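Local structure of hypothetical protein PH1952 (Pyrococcus horikoshii, 1ZJJ) at residues G104-T107 with L108-R112; K96-Q99 with A100-W103; T214-A217 with F218-F222. The protein is probably a magnesium-dependent phosphatase of the haloacid dehalogenase superfamily, with its natural substrate not established. All coordinates share one frame; numbering follows the deposited sequence.

Contact 1 (G104-T107 with L108-R112); sequences GIVT and LDEAR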
ATOM      1  N   GLY B 104       8.534 -18.799 -17.619  1.00 22.00           N
ATOM      2  CA  GLY B 104       9.767 -18.609 -16.884  1.00 22.06           C
ATOM      3  C   GLY B 104       9.596 -17.591 -15.774  1.00 21.96           C
ATOM      4  O   GLY B 104       9.150 -16.461 -16.007  1.00 21.99           O
ATOM      5  N   ILE B 105       9.961 -17.989 -14.560  1.00 21.71           N
ATOM      6  CA  ILE B 105       9.846 -17.114 -13.397  1.00 22.12           C
ATOM      7  C   ILE B 105      11.196 -16.624 -12.897  1.00 21.23           C
ATOM      8  O   ILE B 105      12.122 -17.410 -12.729  1.00 24.45           O
ATOM      9  CB  ILE B 105       9.154 -17.835 -12.221  1.00 21.54           C
ATOM     10  CG1 ILE B 105       7.698 -18.136 -12.579  1.00 22.92           C
ATOM     11  CG2 ILE B 105       9.248 -16.985 -10.951  1.00 21.23           C
ATOM     12  CD1 ILE B 105       6.967 -18.943 -11.526  1.00 25.46           C
ATOM     13  N   VAL B 106      11.306 -15.320 -12.674  1.00 19.87           N
ATOM     14  CA  VAL B 106      12.533 -14.741 -12.140  1.00 20.76           C
ATOM     15  C   VAL B 106      12.398 -14.821 -10.619  1.00 22.15           C
ATOM     16  O   VAL B 106      11.495 -14.212 -10.037  1.00 21.19           O
ATOM     17  CB  VAL B 106      12.695 -13.257 -12.553  1.00 18.91           C
ATOM     18  CG1 VAL B 106      13.935 -12.661 -11.882  1.00 20.58           C
ATOM     19  CG2 VAL B 106      12.811 -13.147 -14.066  1.00 20.81           C
ATOM     20  N   THR B 107      13.283 -15.580  -9.980  1.00 23.31           N
ATOM     21  CA  THR B 107      13.238 -15.740  -8.529  1.00 25.15           C
ATOM     22  C   THR B 107      13.808 -14.522  -7.814  1.00 25.11           C
ATOM     23  O   THR B 107      14.428 -13.658  -8.435  1.00 22.90           O
ATOM     24  CB  THR B 107      14.048 -16.959  -8.072  1.00 26.17           C
ATOM     25  OG1 THR B 107      15.442 -16.697  -8.276  1.00 25.74           O
ATOM     26  CG2 THR B 107      13.637 -18.198  -8.857  1.00 25.67           C
ATOM     27  N   LEU B 108      13.595 -14.460  -6.503  1.00 26.25           N
ATOM     28  CA  LEU B 108      14.110 -13.351  -5.708  1.00 27.50           C
ATOM     29  C   LEU B 108      15.623 -13.296  -5.814  1.00 27.41           C
ATOM     30  O   LEU B 108      16.209 -12.220  -5.907  1.00 26.52           O
ATOM     31  CB  LEU B 108      13.730 -13.515  -4.235  1.00 28.49           C
ATOM     32  CG  LEU B 108      12.798 -12.464  -3.629  1.00 28.54           C
ATOM     33  CD1 LEU B 108      12.655 -12.731  -2.136  1.00 28.43           C
ATOM     34  CD2 LEU B 108      13.350 -11.066  -3.865  1.00 27.54           C
ATOM     35  N   ASP B 109      16.254 -14.463  -5.796  1.00 28.90           N
ATOM     36  CA  ASP B 109      17.709 -14.520  -5.871  1.00 31.10           C
ATOM     37  C   ASP B 109      18.229 -13.996  -7.200  1.00 30.32           C
ATOM     38  O   ASP B 109      19.197 -13.231  -7.237  1.00 29.33           O
ATOM     39  CB  ASP B 109      18.203 -15.947  -5.650  1.00 34.32           C
ATOM     40  CG  ASP B 109      19.461 -15.990  -4.812  1.00 37.67           C
ATOM     41  OD1 ASP B 109      19.383 -15.609  -3.625  1.00 39.83           O
ATOM     42  OD2 ASP B 109      20.521 -16.392  -5.336  1.00 40.12           O
ATOM     43  N   GLU B 110      17.595 -14.416  -8.292  1.00 28.52           N
ATOM     44  CA  GLU B 110      17.998 -13.956  -9.613  1.00 27.83           C
ATOM     45  C   GLU B 110      17.765 -12.447  -9.665  1.00 26.86           C
ATOM     46  O   GLU B 110      18.559 -11.709 -10.244  1.00 25.73           O
ATOM     47  CB  GLU B 110      17.185 -14.681 -10.691  1.00 27.57           C
ATOM     48  CG  GLU B 110      17.369 -16.193 -10.646  1.00 29.36           C
ATOM     49  CD  GLU B 110      16.514 -16.928 -11.660  1.00 31.57           C
ATOM     50  OE1 GLU B 110      15.309 -16.616 -11.768  1.00 28.51           O
ATOM     51  OE2 GLU B 110      17.048 -17.831 -12.337  1.00 33.03           O
ATOM     52  N   ALA B 111      16.685 -11.993  -9.030  1.00 25.67           N
ATOM     53  CA  ALA B 111      16.358 -10.570  -8.985  1.00 25.34           C
ATOM     54  C   ALA B 111      17.476  -9.799  -8.283  1.00 25.25           C
ATOM     55  O   ALA B 111      17.866  -8.713  -8.720  1.00 22.45           O
ATOM     56  CB  ALA B 111      15.032 -10.351  -8.250  1.00 24.77           C
ATOM     57  N   ARG B 112      17.983 -10.360  -7.188  1.00 25.33           N
ATOM     58  CA  ARG B 112      19.067  -9.719  -6.437  1.00 29.14           C
ATOM     59  C   ARG B 112      20.306  -9.547  -7.307  1.00 28.79           C
ATOM     60  O   ARG B 112      21.117  -8.649  -7.077  1.00 29.54           O
ATOM     61  CB  ARG B 112      19.445 -10.554  -5.216  1.00 30.56           C
ATOM     62  CG  ARG B 112      18.362 -10.664  -4.174  1.00 32.74           C
ATOM     63  CD  ARG B 112      18.728 -11.690  -3.125  1.00 33.85           C
ATOM     64  NE  ARG B 112      17.604 -11.941  -2.235  1.00 35.84           N
ATOM     65  CZ  ARG B 112      17.442 -13.056  -1.534  1.00 37.79           C
ATOM     66  NH1 ARG B 112      18.338 -14.030  -1.615  1.00 38.78           N
ATOM     67  NH2 ARG B 112      16.370 -13.204  -0.766  1.00 39.38           N
TER

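Contact 2 (K96-Q99 with A100-W103); sequences KEMQ and ALGW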
ATOM      1  N   LYS B  96       2.397 -21.622  -8.603  1.00 22.76           N
ATOM      2  CA  LYS B  96       2.102 -22.815  -9.395  1.00 22.56           C
ATOM      3  C   LYS B  96       1.420 -22.476 -10.717  1.00 21.27           C
ATOM      4  O   LYS B  96       1.749 -23.046 -11.760  1.00 19.88           O
ATOM      5  CB  LYS B  96       1.210 -23.764  -8.600  1.00 25.75           C
ATOM      6  CG  LYS B  96       1.799 -24.202  -7.274  1.00 30.71           C
ATOM      7  CD  LYS B  96       2.204 -25.656  -7.298  1.00 33.66           C
ATOM      8  CE  LYS B  96       3.070 -25.985  -6.097  1.00 35.72           C
ATOM      9  NZ  LYS B  96       2.787 -27.343  -5.557  1.00 38.04           N
ATOM     10  N   GLU B  97       0.458 -21.558 -10.671  1.00 18.40           N
ATOM     11  CA  GLU B  97      -0.254 -21.153 -11.880  1.00 18.83           C
ATOM     12  C   GLU B  97       0.688 -20.455 -12.854  1.00 17.78           C
ATOM     13  O   GLU B  97       0.577 -20.633 -14.064  1.00 19.95           O
ATOM     14  CB  GLU B  97      -1.415 -20.211 -11.535  1.00 20.22           C
ATOM     15  CG  GLU B  97      -2.502 -20.852 -10.697  1.00 20.06           C
ATOM     16  CD  GLU B  97      -3.291 -21.919 -11.444  1.00 22.63           C
ATOM     17  OE1 GLU B  97      -2.953 -22.233 -12.608  1.00 24.18           O
ATOM     18  OE2 GLU B  97      -4.257 -22.451 -10.855  1.00 25.29           O
ATOM     19  N   MET B  98       1.610 -19.655 -12.333  1.00 17.04           N
ATOM     20  CA  MET B  98       2.547 -18.954 -13.201  1.00 19.04           C
ATOM     21  C   MET B  98       3.559 -19.942 -13.784  1.00 20.65           C
ATOM     22  O   MET B  98       3.974 -19.810 -14.936  1.00 19.55           O
ATOM     23  CB  MET B  98       3.253 -17.827 -12.439  1.00 18.92           C
ATOM     24  CG  MET B  98       2.314 -16.699 -11.983  1.00 18.75           C
ATOM     25  SD  MET B  98       1.413 -15.921 -13.360  1.00 18.58           S
ATOM     26  CE  MET B  98      -0.099 -16.907 -13.377  1.00 17.37           C
ATOM     27  N   GLN B  99       3.943 -20.940 -12.996  1.00 21.88           N
ATOM     28  CA  GLN B  99       4.879 -21.947 -13.482  1.00 23.17           C
ATOM     29  C   GLN B  99       4.221 -22.696 -14.638  1.00 23.02           C
ATOM     30  O   GLN B  99       4.876 -23.022 -15.630  1.00 22.61           O
ATOM     31  CB  GLN B  99       5.250 -22.926 -12.362  1.00 23.60           C
ATOM     32  CG  GLN B  99       5.977 -22.267 -11.203  1.00 27.01           C
ATOM     33  CD  GLN B  99       6.357 -23.238 -10.100  1.00 28.02           C
ATOM     34  OE1 GLN B  99       5.565 -24.092  -9.706  1.00 31.20           O
ATOM     35  NE2 GLN B  99       7.570 -23.096  -9.580  1.00 30.93           N
ATOM     36  N   ALA B 100       2.920 -22.947 -14.509  1.00 22.00           N
ATOM     37  CA  ALA B 100       2.161 -23.648 -15.536  1.00 22.37           C
ATOM     38  C   ALA B 100       2.179 -22.914 -16.878  1.00 23.96           C
ATOM     39  O   ALA B 100       2.069 -23.542 -17.932  1.00 22.60           O
ATOM     40  CB  ALA B 100       0.729 -23.847 -15.071  1.00 22.93           C
ATOM     41  N   LEU B 101       2.296 -21.589 -16.844  1.00 23.00           N
ATOM     42  CA  LEU B 101       2.346 -20.814 -18.079  1.00 24.10           C
ATOM     43  C   LEU B 101       3.598 -21.213 -18.850  1.00 26.21           C
ATOM     44  O   LEU B 101       3.625 -21.198 -20.085  1.00 26.69           O
ATOM     45  CB  LEU B 101       2.391 -19.312 -17.777  1.00 24.53           C
ATOM     46  CG  LEU B 101       1.062 -18.565 -17.671  1.00 24.24           C
ATOM     47  CD1 LEU B 101       1.310 -17.124 -17.237  1.00 21.63           C
ATOM     48  CD2 LEU B 101       0.353 -18.605 -19.011  1.00 22.23           C
ATOM     49  N   GLY B 102       4.639 -21.572 -18.108  1.00 26.17           N
ATOM     50  CA  GLY B 102       5.884 -21.979 -18.731  1.00 25.15           C
ATOM     51  C   GLY B 102       6.665 -20.821 -19.316  1.00 25.93           C
ATOM     52  O   GLY B 102       7.591 -21.031 -20.091  1.00 27.22           O
ATOM     53  N   TRP B 103       6.310 -19.597 -18.940  1.00 23.93           N
ATOM     54  CA  TRP B 103       6.995 -18.417 -19.454  1.00 23.07           C
ATOM     55  C   TRP B 103       8.332 -18.164 -18.769  1.00 23.05           C
ATOM     56  O   TRP B 103       9.170 -17.413 -19.275  1.00 22.63           O
ATOM     57  CB  TRP B 103       6.098 -17.181 -19.299  1.00 21.95           C
ATOM     58  CG  TRP B 103       4.886 -17.187 -20.196  1.00 22.20           C
ATOM     59  CD1 TRP B 103       4.492 -18.183 -21.047  1.00 19.89           C
ATOM     60  CD2 TRP B 103       3.902 -16.148 -20.314  1.00 20.65           C
ATOM     61  NE1 TRP B 103       3.326 -17.828 -21.686  1.00 21.22           N
ATOM     62  CE2 TRP B 103       2.941 -16.586 -21.254  1.00 20.81           C
ATOM     63  CE3 TRP B 103       3.739 -14.890 -19.713  1.00 19.91           C
ATOM     64  CZ2 TRP B 103       1.834 -15.808 -21.610  1.00 20.77           C
ATOM     65  CZ3 TRP B 103       2.639 -14.118 -20.067  1.00 19.36           C
ATOM     66  CH2 TRP B 103       1.700 -14.583 -21.008  1.00 19.80           C
TER

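Contact 3 (T214-A217 with F218-F222); sequences TDIA and FAKKF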
ATOM      1  N   THR B 214     -17.302  -6.971  -3.895  1.00 20.29           N
ATOM      2  CA  THR B 214     -16.729  -7.858  -4.904  1.00 19.16           C
ATOM      3  C   THR B 214     -17.796  -8.723  -5.570  1.00 19.33           C
ATOM      4  O   THR B 214     -18.062  -8.586  -6.765  1.00 20.07           O
ATOM      5  CB  THR B 214     -15.641  -8.790  -4.312  1.00 20.86           C
ATOM      6  OG1 THR B 214     -16.168  -9.494  -3.185  1.00 20.28           O
ATOM      7  CG2 THR B 214     -14.424  -7.991  -3.897  1.00 21.41           C
ATOM      8  N   ASP B 215     -18.419  -9.600  -4.788  1.00 18.19           N
ATOM      9  CA  ASP B 215     -19.441 -10.495  -5.317  1.00 16.99           C
ATOM     10  C   ASP B 215     -20.632  -9.793  -5.972  1.00 15.81           C
ATOM     11  O   ASP B 215     -20.919 -10.015  -7.148  1.00 17.73           O
ATOM     12  CB  ASP B 215     -19.935 -11.424  -4.207  1.00 13.26           C
ATOM     13  CG  ASP B 215     -18.822 -12.257  -3.618  1.00 13.72           C
ATOM     14  OD1 ASP B 215     -18.019 -12.804  -4.402  1.00 14.24           O
ATOM     15  OD2 ASP B 215     -18.749 -12.372  -2.382  1.00 13.90           O
ATOM     16  N   ILE B 216     -21.322  -8.947  -5.220  1.00 17.76           N
ATOM     17  CA  ILE B 216     -22.488  -8.269  -5.772  1.00 17.68           C
ATOM     18  C   ILE B 216     -22.119  -7.241  -6.840  1.00 19.17           C
ATOM     19  O   ILE B 216     -22.816  -7.109  -7.845  1.00 18.47           O
ATOM     20  CB  ILE B 216     -23.320  -7.612  -4.652  1.00 17.40           C
ATOM     21  CG1 ILE B 216     -23.686  -8.668  -3.608  1.00 19.50           C
ATOM     22  CG2 ILE B 216     -24.591  -6.999  -5.225  1.00 19.81           C
ATOM     23  CD1 ILE B 216     -24.377  -9.902  -4.188  1.00 17.98           C
ATOM     24  N   ALA B 217     -21.017  -6.524  -6.635  1.00 18.31           N
ATOM     25  CA  ALA B 217     -20.583  -5.531  -7.610  1.00 18.37           C
ATOM     26  C   ALA B 217     -20.313  -6.232  -8.940  1.00 17.70           C
ATOM     27  O   ALA B 217     -20.627  -5.721 -10.010  1.00 16.75           O
ATOM     28  CB  ALA B 217     -19.326  -4.836  -7.113  1.00 19.03           C
ATOM     29  N   PHE B 218     -19.738  -7.425  -8.841  1.00 16.90           N
ATOM     30  CA  PHE B 218     -19.398  -8.254  -9.987  1.00 19.04           C
ATOM     31  C   PHE B 218     -20.656  -8.613 -10.781  1.00 18.96           C
ATOM     32  O   PHE B 218     -20.723  -8.400 -11.988  1.00 18.05           O
ATOM     33  CB  PHE B 218     -18.711  -9.524  -9.472  1.00 17.83           C
ATOM     34  CG  PHE B 218     -18.201 -10.443 -10.547  1.00 19.84           C
ATOM     35  CD1 PHE B 218     -17.299  -9.995 -11.503  1.00 19.63           C
ATOM     36  CD2 PHE B 218     -18.572 -11.787 -10.554  1.00 19.68           C
ATOM     37  CE1 PHE B 218     -16.768 -10.874 -12.452  1.00 20.48           C
ATOM     38  CE2 PHE B 218     -18.051 -12.672 -11.491  1.00 20.16           C
ATOM     39  CZ  PHE B 218     -17.144 -12.216 -12.445  1.00 20.62           C
ATOM     40  N   ALA B 219     -21.654  -9.151 -10.087  1.00 19.78           N
ATOM     41  CA  ALA B 219     -22.905  -9.560 -10.722  1.00 20.05           C
ATOM     42  C   ALA B 219     -23.580  -8.415 -11.468  1.00 21.17           C
ATOM     43  O   ALA B 219     -23.994  -8.576 -12.616  1.00 21.52           O
ATOM     44  CB  ALA B 219     -23.846 -10.122  -9.686  1.00 19.50           C
ATOM     45  N   LYS B 220     -23.683  -7.266 -10.807  1.00 22.39           N
ATOM     46  CA  LYS B 220     -24.312  -6.087 -11.402  1.00 24.12           C
ATOM     47  C   LYS B 220     -23.580  -5.516 -12.610  1.00 24.56           C
ATOM     48  O   LYS B 220     -24.212  -5.099 -13.571  1.00 25.56           O
ATOM     49  CB  LYS B 220     -24.469  -4.997 -10.350  1.00 26.17           C
ATOM     50  CG  LYS B 220     -25.299  -5.426  -9.172  1.00 29.52           C
ATOM     51  CD  LYS B 220     -26.526  -6.203  -9.620  1.00 32.63           C
ATOM     52  CE  LYS B 220     -27.660  -5.258  -9.992  1.00 35.66           C
ATOM     53  NZ  LYS B 220     -27.866  -4.136  -9.041  1.00 39.40           N
ATOM     54  N   LYS B 221     -22.254  -5.477 -12.554  1.00 23.94           N
ATOM     55  CA  LYS B 221     -21.472  -4.948 -13.663  1.00 24.89           C
ATOM     56  C   LYS B 221     -21.555  -5.826 -14.900  1.00 24.68           C
ATOM     57  O   LYS B 221     -21.478  -5.333 -16.021  1.00 24.90           O
ATOM     58  CB  LYS B 221     -20.008  -4.771 -13.244  1.00 25.68           C
ATOM     59  CG  LYS B 221     -19.795  -3.600 -12.289  1.00 27.07           C
ATOM     60  CD  LYS B 221     -18.389  -3.572 -11.710  1.00 30.47           C
ATOM     61  CE  LYS B 221     -17.338  -3.757 -12.797  1.00 30.18           C
ATOM     62  NZ  LYS B 221     -15.972  -3.788 -12.226  1.00 34.58           N
ATOM     63  N   PHE B 222     -21.733  -7.127 -14.703  1.00 24.35           N
ATOM     64  CA  PHE B 222     -21.802  -8.036 -15.841  1.00 24.22           C
ATOM     65  C   PHE B 222     -23.149  -8.711 -16.097  1.00 24.73           C
ATOM     66  O   PHE B 222     -23.236  -9.703 -16.818  1.00 24.05           O
ATOM     67  CB  PHE B 222     -20.673  -9.056 -15.723  1.00 23.93           C
ATOM     68  CG  PHE B 222     -19.320  -8.416 -15.668  1.00 23.11           C
ATOM     69  CD1 PHE B 222     -18.788  -7.792 -16.792  1.00 22.85           C
ATOM     70  CD2 PHE B 222     -18.618  -8.350 -14.468  1.00 23.92           C
ATOM     71  CE1 PHE B 222     -17.575  -7.104 -16.720  1.00 23.30           C
ATOM     72  CE2 PHE B 222     -17.410  -7.667 -14.385  1.00 23.73           C
ATOM     73  CZ  PHE B 222     -16.888  -7.041 -15.512  1.00 22.85           C
TER

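Contact 1 (G104-T107 with L108-R112)
The side chains of T107 and E110 cross at a slant, each reaching the other's backbone N-H. From E110, CG stands anti to the carbonyl carbon (chi1 -60°) and the chain runs on extended, which returns the carboxylate to the N-cap residue: OE1 accepts from T107 N at 2.9 Å. The bond is nearly straight, 167° at the hydrogen, and uses the anti side of the carboxylate. In the reverse direction E110 N donates to T107 OG1 at 3.1 Å, also nearly straight. This reciprocal pair is a capping box, with T107 as N-cap of helix 108-115, and the first main-chain turn closes beside it through A111 N to T107 O at 2.9 Å. An alanine in place of E110 removes OE1, so T107 N would probably lack its capping acceptor and the end of the loop would be freer to shift. On the buried flank V106 brings CG1 to 4.0 Å from E110 CB and 4.4 Å from A111 CB. Backbone bonds from G104 and V106 to I86 tie the loop to strand 86-89, while L108 and A111 pack on Y137 of helix 132-143. One turn along, R112 NH1 meets D109 OD1 in a 2.8 Å salt bridge, and R112 NE pairs with E133.

Contact 2 (K96-Q99 with A100-W103)
G102 N donates to Q99 O over 2.9 Å, the shortest of the backbone bonds that close the end of helix 92-101. The donor lies well above the carbonyl plane, 56° out of it, and the bond spans three residues where a regular alpha-helical bond spans four. The helix C-terminus tightens here into an i to i+3, 3-10-like turn that ends at a glycine of positive phi. A100 N still makes the regular bond to K96 O at 3.0 Å, but L101 N is shared weakly between E97 O and M98 O. G102 then leaves the helix with a phi of 74°, a value that a residue without a CB adopts readily.

M98 and L101 carry the apolar side of this turn, lying side by side and pointing the same way. Bends at chi2 and chi3 fold the end of M98 back, and both SD and CE come to 4.1 Å from L101 CD1. I86 of strand 86-89 touches both residues, and M77 of helix 69-80 touches M98, so the pair packs the end of helix 92-101 on strand 86-89 of the four-stranded parallel sheet, with helix 69-80 alongside. E97 directs its carboxylate elsewhere, into a salt bridge with R74 of helix 69-80. Past the glycine the chain brings the W103 ring back beside L101, whose CD1 sits 4.1 Å above the plane of one indole face, offset toward the rim.

Contact 3 (T214-A217 with F218-F222)
F218 carries CG anti to its own N (chi1 -176°), which sets the ring beside the preceding turn, with CB packed on two carbonyls, 2.9 Å from T214 O and 3.2 Å from D215 O. K220 is turned differently: CG is anti to the carbonyl carbon (chi1 -59°) and passes 3.3 Å from I216 O, and three successive bends follow. K221 likewise runs its aliphatic part along A217 O. Both amines end on backbone carbonyls, K220 NZ on that of K245 and K221 NZ on that of P188.

Four main-chain bonds join the segments in the i to i+4 pattern, from F218 N to T214 O at 2.9 Å through to K221 N to A217 O at 3.0 Å, and the helix also has a wider pi-type turn at 214-216. The straightest of the four is K220 N to I216 O, at 172°. The turn belongs to helix 212-221, the crossover of a beta-alpha-beta unit between parallel strands 204-209 and 225-229 of the larger sheet, where F218 packs on M207 of the first strand and I216 and A219 on A226 of the second. At the start of the turn the D215 carboxylate lies beside the magnesium site of D7, D9 and D210, about 4 Å from the ion and consistent with a second-shell position: OD1 forms a salt bridge with K187 and OD2 accepts from R211 N.

How the contacts relate
Contacts 1 and 2 adjoin along the chain and touch in space, with I105 CD1 of the first 3.5 Å from Q99 CG of the second. Contact 2 ends helix 92-101 and contact 1 begins helix 108-115, and both meet I86 at the border of the four-stranded sheet. Each is partly buried, yet the helix start in contact 1 is capped by side chains, whereas the helix end in contact 2 closes through backbone bonds and an apolar pair. Contact 3 lies on a helix that packs on the six-stranded sheet, across the chain's centre, about 36 Å from contact 1 and 28 Å from contact 2 between centres. It is mostly buried, its segments are joined by four i to i+4 backbone bonds, and it is the one beside the magnesium.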